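Local atomic coordinates of amidase (Bacillus anthracis, PDB entry 5EWQ), a protein that probably hydrolyses carboxylic acid amides to the carboxylate and ammonia, as expected of an enzyme of the amidase signature family. Residues M168-A172 and N173-F177; F177-P180 and S181-G185; Y403-T406 and L407-S411. One frame throughout, in Å; residues are numbered along the deposited sequence.

How the interactions relate
The three local contacts show how a loop is held by its neighbours. Interactions 1 and 2 are consecutive, share Phe177, and have centres about 6 Å apart. Across them Ser169 OG lies 2.9 Å from Gly182 N, a probable hydrogen bond joining residues 168-172 to the turn at 180-183. Interaction 3 comes from far along the chain, its centre about 9 Å from that of interaction 1 and about 12 Å from that of interaction 2. Between interactions 1 and 3, Leu175 O and Leu407 N are 2.8 Å apart and Ser176 OG and Tyr403 O 2.7 Å, both probable hydrogen bonds, while Phe177 CZ meets Leu407 CD2 at 3.5 Å. Residues 168-185, 403 and 407 thus pack together.

Interaction 1: M168-A172 and N173-F177; sequences MSEWA and NYLSF
Glu170 and Leu175 meet because both send CG away from the backbone nitrogen, with chi1 of -172° and -168°, and because the glutamate chain then runs out extended. Its carboxylate ends beside one branch of the leucine, OE2 standing 3.5 Å from CD2 of Leu175. The other branch is used differently: Leu175 CD1 comes to within 3.8 Å of Trp171 CD1, reaching the indole obliquely at its five-membered ring. Leu175 is therefore forked between an acidic side chain and an aromatic one, and each of its methyls has a separate partner. OE2 has its polar need met elsewhere, by a hydrogen bond from the backbone nitrogen of Gly185, so the methyl packs against a carboxylate already engaged.

The backbone that supports this is a single left-handed helical turn. Trp171, Ala172 and Asn173 follow one another with positive phi, a rare run in proteins, and the turn lies just after strand 161-166 of the large mixed sheet of the amidase fold. Two amides close it. Tyr174 N donates to Glu170 O over 3.3 Å, nearly straight at 165° and in the carbonyl plane. Asn173 N reaches Ser169 O over 3.2 Å, but the donor stands well above that carbonyl plane rather than on a lone pair.

Beta carbons also meet round the turn. CB of Ser169 touches CB of Asn173 at 3.7 Å, and CB of Trp171 makes an apolar contact with CB of Tyr174 at 4.4 Å. The two aromatic residues diverge from there, yet each meets the ring of Phe367 on helix 360-377, edge-to-face in the case of Trp171. Ser169 also makes a backbone hydrogen bond with Ser204, in the serine- and glycine-rich segment that is the hallmark of this family.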
loop_
_atom_site.group_PDB
_atom_site.type_symbol
_atom_site.label_atom_id
_atom_site.label_comp_id
_atom_site.label_asym_id
_atom_site.label_seq_id
_atom_site.Cartn_x
_atom_site.Cartn_y
_atom_site.Cartn_z
HETATM N N MSE A 168 7.427 -7.027 -0.347
HETATM C CA MSE A 168 7.353 -6.128 0.796
HETATM C C MSE A 168 8.576 -6.240 1.691
HETATM O O MSE A 168 9.298 -7.235 1.652
HETATM C CB MSE A 168 6.096 -6.426 1.614
HETATM C CG MSE A 168 5.992 -7.879 2.051
HETATM SE SE MSE A 168 4.458 -8.247 3.196
HETATM C CE MSE A 168 5.052 -7.346 4.815
ATOM N N SER A 169 8.807 -5.208 2.495
ATOM C CA SER A 169 9.794 -5.299 3.558
ATOM C C SER A 169 9.321 -6.365 4.535
ATOM O O SER A 169 8.192 -6.306 5.023
ATOM C CB SER A 169 9.978 -3.952 4.257
ATOM O OG SER A 169 10.370 -2.950 3.337
ATOM N N GLU A 170 10.179 -7.347 4.802
ATOM C CA GLU A 170 9.806 -8.511 5.601
ATOM C C GLU A 170 9.262 -8.116 6.971
ATOM O O GLU A 170 9.798 -7.223 7.627
ATOM C CB GLU A 170 11.005 -9.451 5.757
ATOM C CG GLU A 170 10.671 -10.784 6.405
ATOM C CD GLU A 170 11.800 -11.789 6.286
ATOM O OE1 GLU A 170 11.713 -12.861 6.920
ATOM O OE2 GLU A 170 12.774 -11.509 5.555
ATOM N N TRP A 171 8.187 -8.787 7.382
ATOM C CA TRP A 171 7.486 -8.494 8.632
ATOM C C TRP A 171 7.042 -7.036 8.716
ATOM O O TRP A 171 7.076 -6.435 9.791
ATOM C CB TRP A 171 8.359 -8.838 9.843
ATOM C CG TRP A 171 8.523 -10.307 10.075
ATOM C CD1 TRP A 171 9.685 -11.021 10.027
ATOM C CD2 TRP A 171 7.487 -11.248 10.385
ATOM N NE1 TRP A 171 9.438 -12.347 10.294
ATOM C CE2 TRP A 171 8.096 -12.511 10.519
ATOM C CE3 TRP A 171 6.104 -11.144 10.567
ATOM C CZ2 TRP A 171 7.370 -13.661 10.818
ATOM C CZ3 TRP A 171 5.386 -12.287 10.868
ATOM C CH2 TRP A 171 6.020 -13.529 10.991
ATOM N N ALA A 172 6.620 -6.489 7.579
ATOM C CA ALA A 172 6.216 -5.088 7.471
ATOM C C ALA A 172 7.310 -4.167 7.994
ATOM O O ALA A 172 7.045 -3.246 8.767
ATOM C CB ALA A 172 4.910 -4.847 8.214
ATOM N N ASN A 173 8.540 -4.438 7.561
ATOM C CA ASN A 173 9.728 -3.718 8.014
ATOM C C ASN A 173 9.899 -3.786 9.529
ATOM O O ASN A 173 9.903 -2.763 10.213
ATOM C CB ASN A 173 9.688 -2.259 7.557
ATOM C CG ASN A 173 11.018 -1.555 7.745
ATOM O OD1 ASN A 173 12.077 -2.184 7.708
ATOM N ND2 ASN A 173 10.971 -0.243 7.953
ATOM N N TYR A 174 10.032 -5.002 10.048
ATOM C CA TYR A 174 10.294 -5.195 11.468
ATOM C C TYR A 174 11.113 -6.460 11.689
ATOM O O TYR A 174 10.663 -7.397 12.347
ATOM C CB TYR A 174 8.988 -5.260 12.260
ATOM C CG TYR A 174 9.154 -4.929 13.727
ATOM C CD1 TYR A 174 9.315 -3.614 14.143
ATOM C CD2 TYR A 174 9.151 -5.927 14.693
ATOM C CE1 TYR A 174 9.470 -3.300 15.480
ATOM C CE2 TYR A 174 9.305 -5.622 16.035
ATOM C CZ TYR A 174 9.464 -4.308 16.420
ATOM O OH TYR A 174 9.618 -3.995 17.750
ATOM N N LEU A 175 12.318 -6.477 11.131
ATOM C CA LEU A 175 13.208 -7.621 11.258
ATOM C C LEU A 175 14.550 -7.190 11.845
ATOM O O LEU A 175 15.003 -7.740 12.847
ATOM C CB LEU A 175 13.404 -8.296 9.900
ATOM C CG LEU A 175 14.077 -9.668 9.912
ATOM C CD1 LEU A 175 13.363 -10.592 10.879
ATOM C CD2 LEU A 175 14.096 -10.266 8.514
ATOM N N SER A 176 15.176 -6.198 11.219
ATOM C CA SER A 176 16.428 -5.641 11.722
ATOM C C SER A 176 16.606 -4.198 11.264
ATOM O O SER A 176 15.938 -3.744 10.333
ATOM C CB SER A 176 17.621 -6.484 11.268
ATOM O OG SER A 176 17.914 -6.255 9.901
ATOM N N PHE A 177 17.515 -3.483 11.919
ATOM C CA PHE A 177 17.749 -2.075 11.621
ATOM C C PHE A 177 18.579 -1.891 10.353
ATOM O O PHE A 177 18.611 -0.804 9.775
ATOM C CB PHE A 177 18.453 -1.390 12.796
ATOM C CG PHE A 177 17.740 -1.543 14.111
ATOM C CD1 PHE A 177 16.744 -0.656 14.482
ATOM C CD2 PHE A 177 18.078 -2.567 14.982
ATOM C CE1 PHE A 177 16.091 -0.791 15.695
ATOM C CE2 PHE A 177 17.428 -2.707 16.196
ATOM C CZ PHE A 177 16.435 -1.817 16.553
#

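Interaction 2: F177-P180 and S181-G185; sequences FTMP and SGYSG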
loop_
_atom_site.group_PDB
_atom_site.type_symbol
_atom_site.label_atom_id
_atom_site.label_comp_id
_atom_site.label_asym_id
_atom_site.label_seq_id
_atom_site.Cartn_x
_atom_site.Cartn_y
_atom_site.Cartn_z
ATOM N N PHE A 177 17.515 -3.483 11.919
ATOM C CA PHE A 177 17.749 -2.075 11.621
ATOM C C PHE A 177 18.579 -1.891 10.353
ATOM O O PHE A 177 18.611 -0.804 9.775
ATOM C CB PHE A 177 18.453 -1.390 12.796
ATOM C CG PHE A 177 17.740 -1.543 14.111
ATOM C CD1 PHE A 177 16.744 -0.656 14.482
ATOM C CD2 PHE A 177 18.078 -2.567 14.982
ATOM C CE1 PHE A 177 16.091 -0.791 15.695
ATOM C CE2 PHE A 177 17.428 -2.707 16.196
ATOM C CZ PHE A 177 16.435 -1.817 16.553
ATOM N N THR A 178 19.247 -2.956 9.923
ATOM C CA THR A 178 20.171 -2.877 8.796
ATOM C C THR A 178 19.551 -3.357 7.488
ATOM O O THR A 178 20.150 -3.219 6.423
ATOM C CB THR A 178 21.445 -3.700 9.059
ATOM O OG1 THR A 178 21.099 -5.079 9.229
ATOM C CG2 THR A 178 22.156 -3.200 10.307
HETATM N N MSE A 179 18.352 -3.926 7.575
HETATM C CA MSE A 179 17.678 -4.458 6.396
HETATM C C MSE A 179 17.160 -3.338 5.500
HETATM O O MSE A 179 16.431 -2.459 5.959
HETATM C CB MSE A 179 16.523 -5.374 6.804
HETATM C CG MSE A 179 15.886 -6.119 5.642
HETATM SE SE MSE A 179 14.262 -7.068 6.151
HETATM C CE MSE A 179 13.119 -5.523 6.480
ATOM N N PRO A 180 17.541 -3.369 4.214
ATOM C CA PRO A 180 17.071 -2.379 3.242
ATOM C C PRO A 180 15.577 -2.513 2.975
ATOM O O PRO A 180 15.044 -3.622 3.007
ATOM C CB PRO A 180 17.883 -2.707 1.985
ATOM C CG PRO A 180 18.224 -4.151 2.129
ATOM C CD PRO A 180 18.437 -4.363 3.599
ATOM N N SER A 181 14.913 -1.391 2.720
ATOM C CA SER A 181 13.488 -1.398 2.430
ATOM C C SER A 181 13.211 -2.102 1.108
ATOM O O SER A 181 13.977 -1.972 0.153
ATOM C CB SER A 181 12.941 0.029 2.396
ATOM O OG SER A 181 13.616 0.809 1.424
ATOM N N GLY A 182 12.114 -2.851 1.060
ATOM C CA GLY A 182 11.743 -3.570 -0.143
ATOM C C GLY A 182 12.343 -4.961 -0.210
ATOM O O GLY A 182 12.069 -5.721 -1.138
ATOM N N TYR A 183 13.167 -5.303 0.775
ATOM C CA TYR A 183 13.772 -6.629 0.816
ATOM C C TYR A 183 12.923 -7.618 1.610
ATOM O O TYR A 183 12.361 -7.279 2.652
ATOM C CB TYR A 183 15.181 -6.568 1.411
ATOM C CG TYR A 183 15.820 -7.932 1.557
ATOM C CD1 TYR A 183 16.438 -8.549 0.475
ATOM C CD2 TYR A 183 15.796 -8.608 2.771
ATOM C CE1 TYR A 183 17.018 -9.800 0.601
ATOM C CE2 TYR A 183 16.372 -9.860 2.904
ATOM C CZ TYR A 183 16.982 -10.449 1.816
ATOM O OH TYR A 183 17.558 -11.694 1.946
ATOM N N SER A 184 12.844 -8.845 1.107
ATOM C CA SER A 184 12.158 -9.925 1.803
ATOM C C SER A 184 12.912 -11.230 1.588
ATOM O O SER A 184 13.430 -11.481 0.500
ATOM C CB SER A 184 10.717 -10.065 1.317
ATOM O OG SER A 184 10.674 -10.636 0.021
ATOM N N GLY A 185 12.970 -12.061 2.623
ATOM C CA GLY A 185 13.649 -13.340 2.530
ATOM C C GLY A 185 12.913 -14.321 1.637
ATOM O O GLY A 185 13.457 -15.354 1.252
#
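The Tyr183 ring meets Met179, a selenomethionine, at its edge: SE lies 5.4 Å from the ring centroid and 88° off the normal, a Met-aromatic contact made practically in the ring plane. CG of the same side chain comes in obliquely, 3.8 Å from Tyr183 CD2, and the two side chains cross at about a right angle. One face of the phenol receives the edge of the Tyr403 ring in a T-shaped stack, and its hydroxyl is hydrogen-bonded to that of Tyr17. The pyrrolidine of Pro180 runs alongside the base of the tyrosine, pointing the same way, with CG 4.0 Å from Tyr183 CB. Tyr183 sends its ring away from its own backbone nitrogen (chi1 176°), which puts the phenol within reach of Met179 and Tyr403.

The backbone here makes a type II beta turn from Pro180 to Tyr183. Ser181 and Gly182 occupy its corners, and the positive phi of Gly182 is the usual one for the third position of such a turn. The closing bond is weak, Tyr183 N to Pro180 O over 3.4 Å.

The turn leads directly into strand 183-184, which pairs antiparallel with strand 188-189. Pro180 and Tyr183 both rest on Gln189 of that partner strand, and Met179 touches Glu170 and Asn173 of helix 170-173.

Interaction 3: Y403-T406 and L407-S411; sequences YGQT and LIEAS
Gln405 takes the N-cap position at the start of helix 406-412. Two backbone bonds start the helix: Glu409 N donates to Gln405 O over 3.1 Å, and Ala410 N to Thr406 O over 2.9 Å. The Gln405 side chain does not spend its amide on the helix end. With CG set between the backbone nitrogen and carbonyl carbon (chi1 52°) and the chain extended beyond, it lies against Ile408 along one side and meets Glu409 on another. Gln405 OE1 comes 3.3 Å from Ile408 CD1, and Gln405 CB packs on the same methyl, the two side chains meeting at a slant. Glu409 crosses it at about a right angle, OE2 3.7 Å from Gln405 NE2, with the amide and carboxylate planes 38° apart.

Both polar ends find stronger partners on helix 386-394. Gln405 OE1 accepts from Asn393 ND2 and Gln405 NE2 donates to Ile390 O, which holds the amide's rotation, while Glu409 OE2 forms a salt bridge with Lys394. Ile408 packs on Leu386 and on Phe367, placing this helix start between helices 386-394 and 360-377.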
loop_
_atom_site.group_PDB
_atom_site.type_symbol
_atom_site.label_atom_id
_atom_site.label_comp_id
_atom_site.label_asym_id
_atom_site.label_seq_id
_atom_site.Cartn_x
_atom_site.Cartn_y
_atom_site.Cartn_z
ATOM N N TYR A 403 20.147 -10.020 6.729
ATOM C CA TYR A 403 20.426 -8.801 7.478
ATOM C C TYR A 403 20.080 -8.961 8.956
ATOM O O TYR A 403 19.978 -7.978 9.687
ATOM C CB TYR A 403 19.660 -7.622 6.875
ATOM C CG TYR A 403 19.936 -7.417 5.402
ATOM C CD1 TYR A 403 21.035 -6.682 4.976
ATOM C CD2 TYR A 403 19.103 -7.967 4.436
ATOM C CE1 TYR A 403 21.294 -6.496 3.629
ATOM C CE2 TYR A 403 19.354 -7.786 3.087
ATOM C CZ TYR A 403 20.450 -7.050 2.690
ATOM O OH TYR A 403 20.705 -6.866 1.351
ATOM N N GLY A 404 19.901 -10.206 9.389
ATOM C CA GLY A 404 19.652 -10.496 10.790
ATOM C C GLY A 404 18.187 -10.457 11.183
ATOM O O GLY A 404 17.309 -10.295 10.336
ATOM N N GLN A 405 17.928 -10.607 12.479
ATOM C CA GLN A 405 16.567 -10.603 13.006
ATOM C C GLN A 405 16.524 -10.004 14.410
ATOM O O GLN A 405 15.836 -10.516 15.293
ATOM C CB GLN A 405 15.994 -12.022 13.015
ATOM C CG GLN A 405 16.878 -13.048 13.708
ATOM C CD GLN A 405 16.238 -14.420 13.781
ATOM O OE1 GLN A 405 15.103 -14.613 13.345
ATOM N NE2 GLN A 405 16.964 -15.382 14.335
ATOM N N THR A 406 17.256 -8.911 14.599
ATOM C CA THR A 406 17.390 -8.275 15.907
ATOM C C THR A 406 16.056 -7.785 16.471
ATOM O O THR A 406 15.813 -7.874 17.675
ATOM C CB THR A 406 18.367 -7.083 15.844
ATOM O OG1 THR A 406 19.584 -7.492 15.204
ATOM C CG2 THR A 406 18.683 -6.569 17.242
ATOM N N LEU A 407 15.193 -7.275 15.598
ATOM C CA LEU A 407 13.927 -6.687 16.030
ATOM C C LEU A 407 12.946 -7.719 16.583
ATOM O O LEU A 407 12.324 -7.492 17.622
ATOM C CB LEU A 407 13.279 -5.921 14.876
ATOM C CG LEU A 407 13.823 -4.509 14.654
ATOM C CD1 LEU A 407 13.263 -3.905 13.377
ATOM C CD2 LEU A 407 13.494 -3.632 15.850
ATOM N N ILE A 408 12.805 -8.847 15.894
ATOM C CA ILE A 408 11.883 -9.884 16.344
ATOM C C ILE A 408 12.471 -10.648 17.526
ATOM O O ILE A 408 11.744 -11.289 18.286
ATOM C CB ILE A 408 11.528 -10.873 15.213
ATOM C CG1 ILE A 408 12.739 -11.723 14.829
ATOM C CG2 ILE A 408 10.990 -10.127 14.005
ATOM C CD1 ILE A 408 12.438 -12.748 13.759
ATOM N N GLU A 409 13.789 -10.575 17.678
ATOM C CA GLU A 409 14.452 -11.156 18.839
ATOM C C GLU A 409 14.203 -10.293 20.068
ATOM O O GLU A 409 14.013 -10.804 21.170
ATOM C CB GLU A 409 15.955 -11.307 18.593
ATOM C CG GLU A 409 16.333 -12.519 17.756
ATOM C CD GLU A 409 17.823 -12.593 17.483
ATOM O OE1 GLU A 409 18.480 -11.531 17.465
ATOM O OE2 GLU A 409 18.339 -13.715 17.290
ATOM N N ALA A 410 14.196 -8.978 19.865
ATOM C CA ALA A 410 13.952 -8.033 20.947
ATOM C C ALA A 410 12.504 -8.105 21.420
ATOM O O ALA A 410 12.220 -7.940 22.606
ATOM C CB ALA A 410 14.296 -6.620 20.503
ATOM N N SER A 411 11.594 -8.353 20.484
ATOM C CA SER A 411 10.175 -8.447 20.804
ATOM C C SER A 411 9.870 -9.716 21.592
ATOM O O SER A 411 8.971 -9.735 22.434
ATOM C CB SER A 411 9.335 -8.405 19.525
ATOM O OG SER A 411 7.949 -8.449 19.821
#